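Long-range contact in GrgF (Penicillium sp. sh18, PDB 6LZH), which acts as a polyketide transferase, probably joining two polyketide chains by Claisen condensation in the biosynthesis of the fungal furanone gregatin A: residues 121-126 against 221-226. Residues are numbered along the deposited sequence; the frame is centred on the assembly and turned at random.
Sequences TLAAAA and LNVVQY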
ATOM      1  N   THR A 121       5.218 -11.077   7.470  1.00 15.74           N
ATOM      2  CA  THR A 121       5.700 -12.381   7.001  1.00 13.70           C
ATOM      3  C   THR A 121       4.711 -13.026   6.027  1.00 14.52           C
ATOM      4  O   THR A 121       5.101 -13.505   4.954  1.00 13.04           O
ATOM      5  CB  THR A 121       5.962 -13.296   8.212  1.00 13.37           C
ATOM      6  OG1 THR A 121       7.140 -12.855   8.910  1.00 14.92           O
ATOM      7  CG2 THR A 121       6.187 -14.773   7.788  1.00 14.43           C
ATOM      8  N   LEU A 122       3.423 -13.074   6.392  1.00 12.71           N
ATOM      9  CA  LEU A 122       2.429 -13.657   5.492  1.00 13.85           C
ATOM     10  C   LEU A 122       2.341 -12.881   4.176  1.00 14.72           C
ATOM     11  O   LEU A 122       2.185 -13.473   3.098  1.00 14.76           O
ATOM     12  CB  LEU A 122       1.063 -13.701   6.183  1.00 14.11           C
ATOM     13  CG  LEU A 122       1.002 -14.639   7.394  1.00 15.47           C
ATOM     14  CD1 LEU A 122      -0.232 -14.397   8.236  1.00 13.81           C
ATOM     15  CD2 LEU A 122       1.120 -16.116   6.981  1.00 12.30           C
ATOM     16  N   ALA A 123       2.412 -11.551   4.243  1.00 16.20           N
ATOM     17  CA  ALA A 123       2.318 -10.764   3.015  1.00 15.75           C
ATOM     18  C   ALA A 123       3.525 -11.011   2.122  1.00 14.61           C
ATOM     19  O   ALA A 123       3.393 -11.125   0.901  1.00 16.98           O
ATOM     20  CB  ALA A 123       2.199  -9.274   3.354  1.00 18.32           C
ATOM     21  N   ALA A 124       4.717 -11.076   2.713  1.00 14.78           N
ATOM     22  CA  ALA A 124       5.904 -11.347   1.905  1.00 16.89           C
ATOM     23  C   ALA A 124       5.819 -12.729   1.266  1.00 18.59           C
ATOM     24  O   ALA A 124       6.188 -12.906   0.096  1.00 16.77           O
ATOM     25  CB  ALA A 124       7.166 -11.209   2.759  1.00 16.44           C
ATOM     26  N   ALA A 125       5.303 -13.723   2.011  1.00 15.68           N
ATOM     27  CA  ALA A 125       5.125 -15.056   1.438  1.00 16.19           C
ATOM     28  C   ALA A 125       4.083 -15.049   0.326  1.00 16.63           C
ATOM     29  O   ALA A 125       4.119 -15.904  -0.568  1.00 18.97           O
ATOM     30  CB  ALA A 125       4.706 -16.047   2.524  1.00 16.06           C
ATOM     31  N   ALA A 126       3.145 -14.107   0.376  1.00 14.89           N
ATOM     32  CA  ALA A 126       2.142 -14.010  -0.684  1.00 19.40           C
ATOM     33  C   ALA A 126       2.782 -13.658  -2.019  1.00 18.69           C
ATOM     34  O   ALA A 126       2.269 -14.037  -3.076  1.00 18.76           O
ATOM     35  CB  ALA A 126       1.092 -12.957  -0.309  1.00 19.75           C
ATOM     36  N   LEU A 221      -5.957  -9.740   4.709  1.00 21.73           N
ATOM     37  CA  LEU A 221      -6.943 -10.694   4.208  1.00 26.04           C
ATOM     38  C   LEU A 221      -7.059 -10.660   2.691  1.00 26.10           C
ATOM     39  O   LEU A 221      -7.512 -11.641   2.094  1.00 32.03           O
ATOM     40  CB  LEU A 221      -8.318 -10.425   4.828  1.00 24.80           C
ATOM     41  CG  LEU A 221      -8.484 -10.592   6.340  1.00 29.55           C
ATOM     42  CD1 LEU A 221      -9.945 -10.464   6.739  1.00 35.37           C
ATOM     43  CD2 LEU A 221      -7.933 -11.913   6.810  1.00 27.69           C
ATOM     44  N   ASN A 222      -6.644  -9.573   2.050  1.00 26.73           N
ATOM     45  CA  ASN A 222      -6.768  -9.459   0.600  1.00 29.07           C
ATOM     46  C   ASN A 222      -5.642 -10.138  -0.172  1.00 33.54           C
ATOM     47  O   ASN A 222      -5.749 -10.252  -1.401  1.00 28.01           O
ATOM     48  CB  ASN A 222      -6.815  -7.993   0.196  1.00 34.39           C
ATOM     49  CG  ASN A 222      -8.191  -7.369   0.396  1.00 36.98           C
ATOM     50  OD1 ASN A 222      -8.443  -6.260  -0.065  1.00 42.85           O
ATOM     51  ND2 ASN A 222      -9.082  -8.083   1.075  1.00 38.39           N
ATOM     52  N   VAL A 223      -4.556 -10.564   0.487  1.00 25.23           N
ATOM     53  CA  VAL A 223      -3.456 -11.146  -0.274  1.00 24.08           C
ATOM     54  C   VAL A 223      -3.042 -12.522   0.244  1.00 18.74           C
ATOM     55  O   VAL A 223      -2.268 -13.217  -0.421  1.00 24.31           O
ATOM     56  CB  VAL A 223      -2.239 -10.194  -0.322  1.00 27.72           C
ATOM     57  CG1 VAL A 223      -2.675  -8.773  -0.742  1.00 26.60           C
ATOM     58  CG2 VAL A 223      -1.488 -10.166   1.007  1.00 20.95           C
ATOM     59  N   VAL A 224      -3.543 -12.942   1.413  1.00 21.09           N
ATOM     60  CA  VAL A 224      -3.063 -14.219   1.957  1.00 17.55           C
ATOM     61  C   VAL A 224      -3.506 -15.414   1.111  1.00 23.98           C
ATOM     62  O   VAL A 224      -2.876 -16.483   1.168  1.00 16.63           O
ATOM     63  CB  VAL A 224      -3.487 -14.415   3.422  1.00 21.43           C
ATOM     64  CG1 VAL A 224      -2.738 -13.444   4.316  1.00 22.16           C
ATOM     65  CG2 VAL A 224      -5.022 -14.303   3.591  1.00 22.63           C
ATOM     66  N   GLN A 225      -4.550 -15.257   0.289  1.00 21.57           N
ATOM     67  CA  GLN A 225      -4.930 -16.346  -0.607  1.00 24.00           C
ATOM     68  C   GLN A 225      -3.855 -16.640  -1.642  1.00 25.43           C
ATOM     69  O   GLN A 225      -3.855 -17.734  -2.221  1.00 27.66           O
ATOM     70  CB  GLN A 225      -6.263 -16.037  -1.301  1.00 22.53           C
ATOM     71  CG  GLN A 225      -6.189 -14.941  -2.332  1.00 29.82           C
ATOM     72  CD  GLN A 225      -6.565 -13.581  -1.762  1.00 37.36           C
ATOM     73  OE1 GLN A 225      -6.323 -13.297  -0.574  1.00 32.98           O
ATOM     74  NE2 GLN A 225      -7.187 -12.738  -2.596  1.00 32.21           N
ATOM     75  N   TYR A 226      -2.921 -15.713  -1.863  1.00 22.29           N
ATOM     76  CA  TYR A 226      -1.841 -15.909  -2.827  1.00 22.03           C
ATOM     77  C   TYR A 226      -0.621 -16.604  -2.243  1.00 21.69           C
ATOM     78  O   TYR A 226       0.342 -16.864  -2.976  1.00 22.32           O
ATOM     79  CB  TYR A 226      -1.406 -14.572  -3.420  1.00 24.88           C
ATOM     80  CG  TYR A 226      -2.526 -13.776  -4.071  1.00 27.77           C
ATOM     81  CD1 TYR A 226      -3.364 -14.353  -5.015  1.00 34.33           C
ATOM     82  CD2 TYR A 226      -2.731 -12.452  -3.742  1.00 29.77           C
ATOM     83  CE1 TYR A 226      -4.368 -13.631  -5.624  1.00 37.35           C
ATOM     84  CE2 TYR A 226      -3.742 -11.715  -4.340  1.00 37.83           C
ATOM     85  CZ  TYR A 226      -4.557 -12.310  -5.280  1.00 41.93           C
ATOM     86  OH  TYR A 226      -5.566 -11.573  -5.874  1.00 44.38           O
TER
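Ala126, Val223 and Tyr226 carry a contact that illustrates how the helix behind the nucleophile elbow of an alpha/beta hydrolase fold packs against a later connection. Helix 116-127 follows the elbow bearing the active-site Cys115; residues 221-226 belong to the loop leading into strand 232-237. With just a methyl on Ala126, the two backbones come close, the CA atoms of Ala126 and Tyr226 being 4.9 Å apart. The methyl of Ala126 abuts the carbonyl oxygen of Val223, its CB 3.4 Å from Val223 O. The same oxygen accepts the backbone N-H of Tyr226, a bond that closes the turn 223-226. Val223 adds one branch: with CG1 anti to the carbonyl carbon (chi1 -49°), CG2 is directed at the helix and lies 4.0 Å from Ala126 CB. One turn earlier on the helix, Leu122 CB meets Val224 CG1 at 4.2 Å, and Val224 leans on Cys251 and His254 of helix 245-254. No hydrogen bond crosses between the segments, so apolar packing joins them. The loop also reaches the second subunit, where Val223 packs on Leu216 and Tyr226 on Arg150 of that chain. The ring of Tyr226 leads away from the helix, and the touching atom is CB, 3.7 Å from Ala126 O.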